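Baccell_00875 (Bacteroides cellulosilyticus DSM 14838, PDB 5NO8) probably acts as a polysaccharide lyase that removes L-rhamnose linked to glucuronic acid at the capped ends of complex arabinogalactan proteins. Local coordinates at residues A[286-289]-A[294-297]; A[319-322]-A[326-329]; A[167-172]-A[659-664]; A[189-194]-A[250-255]. One frame throughout, in Å; residues are numbered along the deposited sequence.

Contact 1 (A[286-289]-A[294-297])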
loop_
_atom_site.group_PDB
_atom_site.type_symbol
_atom_site.label_atom_id
_atom_site.label_comp_id
_atom_site.label_asym_id
_atom_site.label_seq_id
_atom_site.Cartn_x
_atom_site.Cartn_y
_atom_site.Cartn_z
ATOM N N CYS A 286 23.119 -19.322 13.833
ATOM C CA CYS A 286 22.502 -18.397 12.881
ATOM C C CYS A 286 23.402 -18.244 11.669
ATOM O O CYS A 286 24.588 -17.959 11.828
ATOM C CB CYS A 286 22.282 -17.041 13.501
ATOM S SG CYS A 286 21.419 -15.918 12.364
ATOM N N THR A 287 22.862 -18.502 10.481
ATOM C CA THR A 287 23.582 -18.323 9.225
ATOM C C THR A 287 22.691 -17.496 8.307
ATOM O O THR A 287 21.488 -17.299 8.578
ATOM C CB THR A 287 23.892 -19.656 8.502
ATOM O OG1 THR A 287 22.689 -20.409 8.318
ATOM C CG2 THR A 287 24.912 -20.489 9.278
ATOM N N ALA A 288 23.274 -17.007 7.232
ATOM C CA ALA A 288 22.539 -16.189 6.294
ATOM C C ALA A 288 22.890 -16.470 4.869
ATOM O O ALA A 288 23.973 -16.982 4.572
ATOM C CB ALA A 288 22.768 -14.727 6.585
ATOM N N LYS A 289 21.974 -16.101 3.974
ATOM C CA LYS A 289 22.202 -16.185 2.539
ATOM C C LYS A 289 21.723 -14.904 1.849
ATOM O O LYS A 289 20.827 -14.217 2.351
ATOM C CB LYS A 289 21.498 -17.384 1.924
ATOM C CG LYS A 289 22.008 -18.731 2.401
ATOM C CD LYS A 289 21.314 -19.927 1.760
ATOM C CE LYS A 289 21.717 -21.222 2.492
ATOM N NZ LYS A 289 21.088 -22.398 1.811
ATOM N N PRO A 294 25.456 -18.369 0.640
ATOM C CA PRO A 294 25.894 -18.031 1.992
ATOM C C PRO A 294 26.752 -16.790 2.081
ATOM O O PRO A 294 27.638 -16.572 1.240
ATOM C CB PRO A 294 26.728 -19.262 2.406
ATOM C CG PRO A 294 26.083 -20.380 1.679
ATOM C CD PRO A 294 25.721 -19.791 0.335
ATOM N N VAL A 295 26.468 -15.982 3.095
ATOM C CA VAL A 295 27.233 -14.791 3.420
ATOM C C VAL A 295 27.541 -14.786 4.911
ATOM O O VAL A 295 26.775 -15.334 5.692
ATOM C CB VAL A 295 26.489 -13.496 3.070
ATOM C CG1 VAL A 295 26.380 -13.357 1.561
ATOM C CG2 VAL A 295 25.119 -13.438 3.733
ATOM N N PRO A 296 28.651 -14.152 5.316
ATOM C CA PRO A 296 29.010 -14.188 6.749
ATOM C C PRO A 296 28.032 -13.425 7.633
ATOM O O PRO A 296 27.477 -12.422 7.199
ATOM C CB PRO A 296 30.407 -13.545 6.798
ATOM C CG PRO A 296 30.668 -12.963 5.467
ATOM C CD PRO A 296 29.626 -13.419 4.489
ATOM N N VAL A 297 27.797 -13.930 8.841
ATOM C CA VAL A 297 26.978 -13.259 9.847
ATOM C C VAL A 297 27.866 -12.938 11.039
ATOM O O VAL A 297 28.678 -13.767 11.439
ATOM C CB VAL A 297 25.834 -14.180 10.348
ATOM C CG1 VAL A 297 25.072 -13.548 11.505
ATOM C CG2 VAL A 297 24.878 -14.527 9.221
HETATM O O HOH W 1 26.215 -17.475 7.278
#

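Contact 2 (A[319-322]-A[326-329])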
loop_
_atom_site.group_PDB
_atom_site.type_symbol
_atom_site.label_atom_id
_atom_site.label_comp_id
_atom_site.label_asym_id
_atom_site.label_seq_id
_atom_site.Cartn_x
_atom_site.Cartn_y
_atom_site.Cartn_z
ATOM N N ASP A 319 18.152 -14.194 3.471
ATOM C CA ASP A 319 17.559 -15.227 4.330
ATOM C C ASP A 319 18.402 -15.418 5.592
ATOM O O ASP A 319 19.628 -15.426 5.490
ATOM C CB ASP A 319 17.451 -16.563 3.602
ATOM C CG ASP A 319 16.384 -16.571 2.539
ATOM O OD1 ASP A 319 15.172 -16.541 2.868
ATOM O OD2 ASP A 319 16.736 -16.626 1.356
ATOM N N PHE A 320 17.754 -15.460 6.761
ATOM C CA PHE A 320 18.393 -15.923 7.998
ATOM C C PHE A 320 17.884 -17.317 8.371
ATOM O O PHE A 320 16.701 -17.613 8.251
ATOM C CB PHE A 320 18.117 -14.986 9.162
ATOM C CG PHE A 320 18.825 -13.683 9.060
ATOM C CD1 PHE A 320 20.110 -13.530 9.552
ATOM C CD2 PHE A 320 18.210 -12.604 8.449
ATOM C CE1 PHE A 320 20.775 -12.324 9.437
ATOM C CE2 PHE A 320 18.862 -11.394 8.340
ATOM C CZ PHE A 320 20.144 -11.244 8.831
ATOM N N TYR A 321 18.802 -18.158 8.840
ATOM C CA TYR A 321 18.500 -19.526 9.239
ATOM C C TYR A 321 19.007 -19.640 10.653
ATOM O O TYR A 321 20.148 -19.237 10.931
ATOM C CB TYR A 321 19.211 -20.541 8.351
ATOM C CG TYR A 321 18.800 -20.433 6.913
ATOM C CD1 TYR A 321 17.679 -21.111 6.425
ATOM C CD2 TYR A 321 19.490 -19.591 6.053
ATOM C CE1 TYR A 321 17.290 -20.976 5.103
ATOM C CE2 TYR A 321 19.095 -19.450 4.743
ATOM C CZ TYR A 321 18.011 -20.136 4.283
ATOM O OH TYR A 321 17.642 -19.951 2.986
ATOM N N TYR A 322 18.175 -20.140 11.564
ATOM C CA TYR A 322 18.477 -20.060 13.003
ATOM C C TYR A 322 17.720 -21.138 13.777
ATOM O O TYR A 322 16.715 -21.669 13.314
ATOM C CB TYR A 322 18.195 -18.653 13.596
ATOM C CG TYR A 322 16.793 -18.177 13.375
ATOM C CD1 TYR A 322 16.392 -17.710 12.119
ATOM C CD2 TYR A 322 15.850 -18.215 14.387
ATOM C CE1 TYR A 322 15.078 -17.330 11.883
ATOM C CE2 TYR A 322 14.555 -17.802 14.172
ATOM C CZ TYR A 322 14.170 -17.362 12.908
ATOM O OH TYR A 322 12.833 -17.009 12.676
ATOM N N LYS A 326 14.493 -22.892 11.768
ATOM C CA LYS A 326 13.740 -21.663 11.514
ATOM C C LYS A 326 14.398 -20.875 10.385
ATOM O O LYS A 326 15.639 -20.917 10.198
ATOM C CB LYS A 326 13.687 -20.796 12.768
ATOM C CG LYS A 326 13.208 -21.493 14.024
ATOM C CD LYS A 326 11.713 -21.464 14.126
ATOM C CE LYS A 326 11.251 -22.098 15.423
ATOM N NZ LYS A 326 9.817 -22.470 15.296
ATOM N N GLN A 327 13.563 -20.125 9.661
ATOM C CA GLN A 327 14.047 -19.231 8.622
ATOM C C GLN A 327 13.144 -18.056 8.465
ATOM O O GLN A 327 11.932 -18.146 8.639
ATOM C CB GLN A 327 14.227 -19.913 7.269
ATOM C CG GLN A 327 12.970 -20.403 6.601
ATOM C CD GLN A 327 13.267 -21.061 5.266
ATOM O OE1 GLN A 327 13.152 -22.283 5.130
ATOM N NE2 GLN A 327 13.648 -20.255 4.271
ATOM N N THR A 328 13.755 -16.951 8.107
ATOM C CA THR A 328 12.992 -15.750 7.744
ATOM C C THR A 328 13.810 -14.955 6.758
ATOM O O THR A 328 14.943 -15.336 6.456
ATOM C CB THR A 328 12.563 -14.944 9.007
ATOM O OG1 THR A 328 11.612 -13.923 8.661
ATOM C CG2 THR A 328 13.716 -14.297 9.741
ATOM N N HIS A 329 13.246 -13.870 6.239
ATOM C CA HIS A 329 13.892 -13.116 5.184
ATOM C C HIS A 329 13.579 -11.620 5.185
ATOM O O HIS A 329 12.728 -11.138 5.947
ATOM C CB HIS A 329 13.526 -13.729 3.826
ATOM C CG HIS A 329 12.196 -13.289 3.288
ATOM N ND1 HIS A 329 11.001 -13.732 3.799
ATOM C CD2 HIS A 329 11.885 -12.410 2.308
ATOM C CE1 HIS A 329 10.006 -13.179 3.116
ATOM N NE2 HIS A 329 10.514 -12.369 2.209
#

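Contact 3 (A[167-172]-A[659-664])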
loop_
_atom_site.group_PDB
_atom_site.type_symbol
_atom_site.label_atom_id
_atom_site.label_comp_id
_atom_site.label_asym_id
_atom_site.label_seq_id
_atom_site.Cartn_x
_atom_site.Cartn_y
_atom_site.Cartn_z
ATOM N N ILE A 167 0.399 -7.546 7.128
ATOM C CA ILE A 167 0.765 -8.956 6.991
ATOM C C ILE A 167 2.238 -9.039 6.615
ATOM O O ILE A 167 2.657 -8.347 5.693
ATOM C CB ILE A 167 -0.059 -9.630 5.893
ATOM C CG1 ILE A 167 -1.555 -9.447 6.166
ATOM C CG2 ILE A 167 0.289 -11.120 5.799
ATOM C CD1 ILE A 167 -2.397 -9.770 4.958
ATOM N N TRP A 168 3.000 -9.855 7.334
ATOM C CA TRP A 168 4.377 -10.151 6.950
ATOM C C TRP A 168 4.539 -11.628 6.715
ATOM O O TRP A 168 4.437 -12.438 7.670
ATOM C CB TRP A 168 5.407 -9.649 7.945
ATOM C CG TRP A 168 6.806 -9.930 7.500
ATOM C CD1 TRP A 168 7.808 -10.467 8.256
ATOM C CD2 TRP A 168 7.355 -9.738 6.181
ATOM N NE1 TRP A 168 8.929 -10.622 7.494
ATOM C CE2 TRP A 168 8.698 -10.164 6.232
ATOM C CE3 TRP A 168 6.856 -9.210 4.978
ATOM C CZ2 TRP A 168 9.557 -10.107 5.122
ATOM C CZ3 TRP A 168 7.700 -9.185 3.865
ATOM C CH2 TRP A 168 9.047 -9.623 3.964
ATOM N N LYS A 169 4.828 -11.962 5.456
ATOM C CA LYS A 169 5.067 -13.335 5.029
ATOM C C LYS A 169 6.486 -13.803 5.378
ATOM O O LYS A 169 7.224 -14.311 4.537
ATOM C CB LYS A 169 4.774 -13.487 3.516
ATOM C CG LYS A 169 5.664 -12.652 2.607
ATOM C CD LYS A 169 5.315 -12.819 1.125
ATOM C CE LYS A 169 6.363 -12.084 0.291
ATOM N NZ LYS A 169 6.111 -12.166 -1.156
ATOM N N GLY A 170 6.853 -13.677 6.639
ATOM C CA GLY A 170 8.237 -13.879 7.070
ATOM C C GLY A 170 8.613 -15.281 7.477
ATOM O O GLY A 170 9.508 -15.455 8.322
ATOM N N GLY A 171 7.966 -16.286 6.902
ATOM C CA GLY A 171 8.361 -17.680 7.162
ATOM C C GLY A 171 8.121 -18.044 8.621
ATOM O O GLY A 171 6.995 -17.902 9.124
ATOM N N SER A 172 9.179 -18.493 9.307
ATOM C CA SER A 172 9.093 -18.849 10.727
ATOM C C SER A 172 8.818 -17.652 11.604
ATOM O O SER A 172 8.349 -17.830 12.723
ATOM C CB SER A 172 10.367 -19.543 11.230
ATOM O OG SER A 172 10.731 -20.630 10.389
ATOM N N TYR A 659 2.063 -2.795 -8.425
ATOM C CA TYR A 659 2.574 -4.110 -8.153
ATOM C C TYR A 659 1.469 -4.863 -7.393
ATOM O O TYR A 659 1.156 -4.524 -6.267
ATOM C CB TYR A 659 3.846 -4.095 -7.310
ATOM C CG TYR A 659 4.395 -5.487 -7.118
ATOM C CD1 TYR A 659 5.021 -6.156 -8.176
ATOM C CD2 TYR A 659 4.192 -6.187 -5.932
ATOM C CE1 TYR A 659 5.479 -7.465 -8.049
ATOM C CE2 TYR A 659 4.646 -7.495 -5.793
ATOM C CZ TYR A 659 5.297 -8.130 -6.855
ATOM O OH TYR A 659 5.767 -9.417 -6.712
ATOM N N MET A 660 0.941 -5.910 -8.004
ATOM C CA MET A 660 -0.087 -6.755 -7.388
ATOM C C MET A 660 0.640 -7.739 -6.470
ATOM O O MET A 660 1.314 -8.645 -6.936
ATOM C CB MET A 660 -0.922 -7.484 -8.458
ATOM C CG MET A 660 -1.562 -6.582 -9.509
ATOM S SD MET A 660 -2.560 -5.296 -8.770
ATOM C CE MET A 660 -3.664 -6.201 -7.691
ATOM N N TYR A 661 0.482 -7.558 -5.164
ATOM C CA TYR A 661 1.380 -8.138 -4.169
ATOM C C TYR A 661 1.092 -9.588 -3.692
ATOM O O TYR A 661 2.036 -10.374 -3.553
ATOM C CB TYR A 661 1.517 -7.187 -2.970
ATOM C CG TYR A 661 2.549 -7.627 -1.981
ATOM C CD1 TYR A 661 3.899 -7.313 -2.158
ATOM C CD2 TYR A 661 2.203 -8.401 -0.877
ATOM C CE1 TYR A 661 4.853 -7.769 -1.264
ATOM C CE2 TYR A 661 3.155 -8.846 0.025
ATOM C CZ TYR A 661 4.474 -8.523 -0.178
ATOM O OH TYR A 661 5.405 -8.972 0.699
ATOM N N PRO A 662 -0.173 -9.913 -3.385
ATOM C CA PRO A 662 -0.416 -11.252 -2.824
ATOM C C PRO A 662 -0.038 -12.385 -3.760
ATOM O O PRO A 662 0.104 -12.178 -4.958
ATOM C CB PRO A 662 -1.925 -11.271 -2.562
ATOM C CG PRO A 662 -2.323 -9.841 -2.516
ATOM C CD PRO A 662 -1.423 -9.147 -3.499
ATOM N N TYR A 663 0.057 -13.583 -3.211
ATOM C CA TYR A 663 0.377 -14.763 -3.982
ATOM C C TYR A 663 -0.640 -14.963 -5.095
ATOM O O TYR A 663 -0.281 -15.176 -6.254
ATOM C CB TYR A 663 0.415 -15.967 -3.034
ATOM C CG TYR A 663 0.549 -17.329 -3.694
ATOM C CD1 TYR A 663 1.600 -17.619 -4.535
ATOM C CD2 TYR A 663 -0.336 -18.336 -3.380
ATOM C CE1 TYR A 663 1.738 -18.871 -5.121
ATOM C CE2 TYR A 663 -0.251 -19.589 -3.957
ATOM C CZ TYR A 663 0.789 -19.867 -4.823
ATOM O OH TYR A 663 0.845 -21.129 -5.388
ATOM N N LYS A 664 -1.908 -14.941 -4.706
ATOM C CA LYS A 664 -3.035 -15.041 -5.621
ATOM C C LYS A 664 -4.178 -14.196 -5.119
ATOM O O LYS A 664 -4.265 -13.852 -3.932
ATOM C CB LYS A 664 -3.523 -16.488 -5.750
ATOM C CG LYS A 664 -2.522 -17.423 -6.411
ATOM C CD LYS A 664 -2.966 -18.869 -6.428
ATOM C CE LYS A 664 -1.982 -19.707 -7.231
ATOM N NZ LYS A 664 -2.329 -21.149 -7.276
HETATM O O HOH W 2 3.813 -9.973 3.426
HETATM O O HOH W 3 3.366 -11.857 -1.625
#

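Contact 4 (A[189-194]-A[250-255])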
loop_
_atom_site.group_PDB
_atom_site.type_symbol
_atom_site.label_atom_id
_atom_site.label_comp_id
_atom_site.label_asym_id
_atom_site.label_seq_id
_atom_site.Cartn_x
_atom_site.Cartn_y
_atom_site.Cartn_z
ATOM N N GLY A 189 -2.333 -8.550 17.512
ATOM C CA GLY A 189 -1.188 -9.159 16.875
ATOM C C GLY A 189 -1.384 -10.648 16.709
ATOM O O GLY A 189 -2.098 -11.284 17.497
ATOM N N LEU A 190 -0.728 -11.190 15.685
ATOM C CA LEU A 190 -0.640 -12.622 15.458
ATOM C C LEU A 190 0.827 -12.871 15.187
ATOM O O LEU A 190 1.379 -12.255 14.272
ATOM C CB LEU A 190 -1.480 -13.046 14.253
ATOM C CG LEU A 190 -1.463 -14.538 13.869
ATOM C CD1 LEU A 190 -2.705 -14.886 13.059
ATOM C CD2 LEU A 190 -0.216 -14.924 13.057
ATOM N N VAL A 191 1.440 -13.742 15.989
ATOM C CA VAL A 191 2.844 -14.082 15.867
ATOM C C VAL A 191 2.958 -15.582 15.679
ATOM O O VAL A 191 2.483 -16.351 16.533
ATOM C CB VAL A 191 3.635 -13.614 17.092
ATOM C CG1 VAL A 191 5.043 -14.220 17.138
ATOM C CG2 VAL A 191 3.720 -12.100 17.069
ATOM N N VAL A 192 3.588 -15.984 14.578
ATOM C CA VAL A 192 3.842 -17.419 14.327
ATOM C C VAL A 192 4.966 -17.893 15.246
ATOM O O VAL A 192 6.071 -17.314 15.321
ATOM C CB VAL A 192 4.189 -17.690 12.841
ATOM C CG1 VAL A 192 4.692 -19.127 12.613
ATOM C CG2 VAL A 192 3.021 -17.337 11.958
ATOM N N THR A 193 4.693 -18.983 15.956
ATOM C CA THR A 193 5.655 -19.568 16.890
ATOM C C THR A 193 6.090 -20.976 16.567
ATOM O O THR A 193 7.058 -21.426 17.137
ATOM C CB THR A 193 5.086 -19.542 18.323
ATOM O OG1 THR A 193 3.766 -20.120 18.352
ATOM C CG2 THR A 193 4.998 -18.091 18.791
ATOM N N ASP A 194 5.412 -21.674 15.663
ATOM C CA ASP A 194 5.912 -22.932 15.160
ATOM C C ASP A 194 5.442 -23.035 13.712
ATOM O O ASP A 194 4.378 -22.544 13.376
ATOM C CB ASP A 194 5.407 -24.111 16.016
ATOM C CG ASP A 194 6.157 -25.408 15.735
ATOM O OD1 ASP A 194 7.324 -25.375 15.268
ATOM O OD2 ASP A 194 5.598 -26.488 16.004
ATOM N N HIS A 250 7.899 -5.850 20.986
ATOM C CA HIS A 250 8.359 -6.408 22.251
ATOM C C HIS A 250 7.749 -7.780 22.504
ATOM O O HIS A 250 8.448 -8.738 22.833
ATOM C CB HIS A 250 8.018 -5.443 23.413
ATOM C CG HIS A 250 8.512 -5.911 24.749
ATOM N ND1 HIS A 250 9.853 -5.976 25.066
ATOM C CD2 HIS A 250 7.846 -6.373 25.833
ATOM C CE1 HIS A 250 9.993 -6.449 26.293
ATOM N NE2 HIS A 250 8.791 -6.703 26.779
ATOM N N LYS A 251 6.441 -7.869 22.326
ATOM C CA LYS A 251 5.704 -9.112 22.533
ATOM C C LYS A 251 6.100 -10.194 21.526
ATOM O O LYS A 251 6.238 -11.379 21.895
ATOM C CB LYS A 251 4.213 -8.831 22.468
ATOM C CG LYS A 251 3.709 -8.108 23.712
ATOM C CD LYS A 251 2.239 -7.758 23.535
ATOM C CE LYS A 251 1.672 -6.912 24.667
ATOM N NZ LYS A 251 1.438 -7.724 25.857
ATOM N N LEU A 252 6.309 -9.789 20.279
ATOM C CA LEU A 252 6.829 -10.740 19.264
ATOM C C LEU A 252 8.162 -11.378 19.707
ATOM O O LEU A 252 8.341 -12.619 19.640
ATOM C CB LEU A 252 6.908 -10.071 17.892
ATOM C CG LEU A 252 7.506 -10.872 16.727
ATOM C CD1 LEU A 252 6.930 -10.366 15.402
ATOM C CD2 LEU A 252 9.015 -10.819 16.703
ATOM N N LEU A 253 9.074 -10.556 20.207
ATOM C CA LEU A 253 10.351 -11.056 20.723
ATOM C C LEU A 253 10.169 -11.903 21.994
ATOM O O LEU A 253 10.836 -12.930 22.146
ATOM C CB LEU A 253 11.320 -9.908 20.989
ATOM C CG LEU A 253 11.757 -9.089 19.767
ATOM C CD1 LEU A 253 12.551 -7.860 20.195
ATOM C CD2 LEU A 253 12.578 -9.946 18.825
ATOM N N GLU A 254 9.246 -11.494 22.872
ATOM C CA GLU A 254 8.948 -12.270 24.081
ATOM C C GLU A 254 8.437 -13.638 23.760
ATOM O O GLU A 254 8.737 -14.593 24.474
ATOM C CB GLU A 254 7.918 -11.581 24.968
ATOM C CG GLU A 254 8.439 -10.315 25.610
ATOM C CD GLU A 254 7.457 -9.684 26.581
ATOM O OE1 GLU A 254 6.225 -9.744 26.329
ATOM O OE2 GLU A 254 7.947 -9.137 27.605
ATOM N N LYS A 255 7.689 -13.738 22.666
ATOM C CA LYS A 255 7.120 -15.004 22.226
ATOM C C LYS A 255 8.134 -15.858 21.470
ATOM O O LYS A 255 7.791 -16.937 21.000
ATOM C CB LYS A 255 5.843 -14.734 21.409
ATOM C CG LYS A 255 4.718 -14.278 22.342
ATOM C CD LYS A 255 3.487 -13.760 21.645
ATOM C CE LYS A 255 2.585 -13.044 22.650
ATOM N NZ LYS A 255 2.043 -13.989 23.666
#

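Contact 1 (A[286-289]-A[294-297])
Val-295 N meets the flat Ala-288 carbonyl from above its plane, and Lys-289 CG lies against the Pro-294 ring. The Val-295 N-H comes in 42° out of the carbonyl plane, so no lone pair points at the donor. The bond is still nearly straight at the hydrogen, with Val-295 N 3.1 Å from Ala-288 O. The same oxygen also meets the CA-H of Pro-294. Beside this peptide, Lys-289 CG is 3.9 Å from Pro-294 N. These strands form the beta hairpin 287-290/293-300. They are not strictly antiparallel here: the end-to-end directions of 286-289 and 294-297 are 136° apart, and the two segments diverge. A water bridges the strands next to the Val-295 bond. It accepts from Ala-288 N at 3.0 Å and donates to Val-295 O at 2.7 Å. The apolar face carries Ala-288, whose methyl touches a branch of each of two valines. Val-297 turns CG1 anti to its backbone N (chi1 174°), and its CG2 then presses tightly on Ala-288 CB at 3.4 Å. Val-295 CG2 touches the same methyl at 3.9 Å. Val-306 of the strand 303-309 packs on both Ala-288 and Val-295.

Contact 2 (A[319-322]-A[326-329])
Lys-326 and Tyr-322 face each other at the turn end of the antiparallel beta hairpin 314-322/326-335. From its CB outward, the lysine first covers one face of the Tyr-322 ring. This is a CH-pi contact, with Lys-326 CB 3.5 Å from the ring centroid and 18° off the ring normal. CG lies 3.6 Å from Tyr-322 O and also touches the rim of the ring near CE2. The bend at chi2 (-86°) turns CD and CE away from the 319-322 segment. Its NZ ends beside Thr-193 O and Asp-194 OD1, both weak partners. Two hydrogen-bonded pairs hold the strands: Tyr-322 with Lys-326, and Phe-320 with Thr-328. Phe-320 N gives the shortest of the four bonds, 2.8 Å to Thr-328 O. Thr-328 CG2 packs near Tyr-322 CE1, while its OG1 bonds to Gly-170 O. Phe-320 points to this same face of the sheet, where it meets Val-260 and Val-275. On the other face Tyr-321 and Gln-327 lie side by side and point the same way, with ring and amide planes 54° apart. Gln-327 NE2 is 3.8 Å from Tyr-321 CE1. Further along, Asp-319 forms a salt bridge with Arg-317, and His-329 NE2 bonds to Asp-331. Where these two residues meet, Asp-319 OD1 rests 3.4 Å from His-329 CB.

Contact 3 (A[167-172]-A[659-664])
Tyr-661 meets Lys-169 and Trp-168 mainly through its hydroxyl. Lys-169 CE packs 3.3 Å from Tyr-661 OH, and the two side chains approach from opposite directions. On the tryptophan, CZ3 of Trp-168 meets Tyr-661 OH at 3.9 Å, at the edge of the indole and near its plane. Polar links run through two waters. One accepts from Lys-169 N and donates to Ile-167 O, and is weakly bonded to Tyr-661 OH at 3.3 Å. The other accepts from Lys-169 NZ at 2.8 Å and can donate to Tyr-661 O. It lies over one face of the Tyr-661 ring. Lys-169 can span this distance because its chain is fully extended beyond CG. Behind it, the backbone makes an inverse gamma turn centred on Lys-169, closed by a weak bond from Gly-170 N to Trp-168 O. This fold-back puts Gly-170 N over a face of the indole. The indole ring also meets the rings of His-329 and Tyr-175. Tyr-661 packs against Tyr-200 and Leu-587. Ile-167 O is further held by Gln-582, on a loop after the helix 562-576. Direct packing and bridging waters thus join the edge strand 163-168 of an antiparallel sheet to the segment 659-664, which follows the helix 632-644 and whose strand 659-660 belongs to a small four-stranded sheet.

Contact 4 (A[189-194]-A[250-255])
With chi1 at 167°, Val-191 sets CG2 anti to the carbonyl carbon, and this branch meets Leu-252 CB at 3.9 Å. The chi1 of Leu-252 (176°) brings its CG and CD1 alongside the same branch, with Leu-252 CD1 4.0 Å from Val-191 CG2. The two side chains cross at about a right angle. This is helix-on-sheet packing. The helix 245-254 follows the strand 232-242 directly and folds back over a face of the antiparallel sheet. It lies on the strand 187-194, which neighbours 232-242 in that sheet. Leu-252 also touches Tyr-175 and Leu-259, so this part of the helix links the sheet to the next one along the chain. Just past the helix, Lys-255 N still bonds to Lys-251 O at 2.9 Å. Lys-255 CB comes within 4.4 Å of Val-191 CG1. The rest of this lysine leads away from the segment 189-194 and ends in a salt bridge with Asp-122. On the strand, Thr-193 and Asp-194 both face Glu-236, forming a classic beta bulge. Thr-193 uses its two branches differently. OG1 bonds to Glu-236 on the neighbouring strand. The methyl branch is directed to the helix end, where Thr-193 CG2 meets the backbone carbonyl of Lys-255, 3.7 Å from its O.

How the contacts relate
From the N terminus, the segment 167-172 opens contact 3 first. Contact 4 opens next at 189-194 and closes at 250-255, tying the helix 245-254 to the antiparallel sheet it follows. The two hairpins of the next sheet come after it: contact 1 closes at 294-297, then contact 2 at 326-329. Contacts 4, 1 and 2 are in series, and none cross. All three nest inside the long loop closed by contact 3 at 659-664, after the helix 632-644. Contacts 1 and 2 share one sheet through the neighbouring strands 287-290 and 314-322. Ser-172 N bonds to Gln-327 O, joining contact 3 to contact 2 between the sheets.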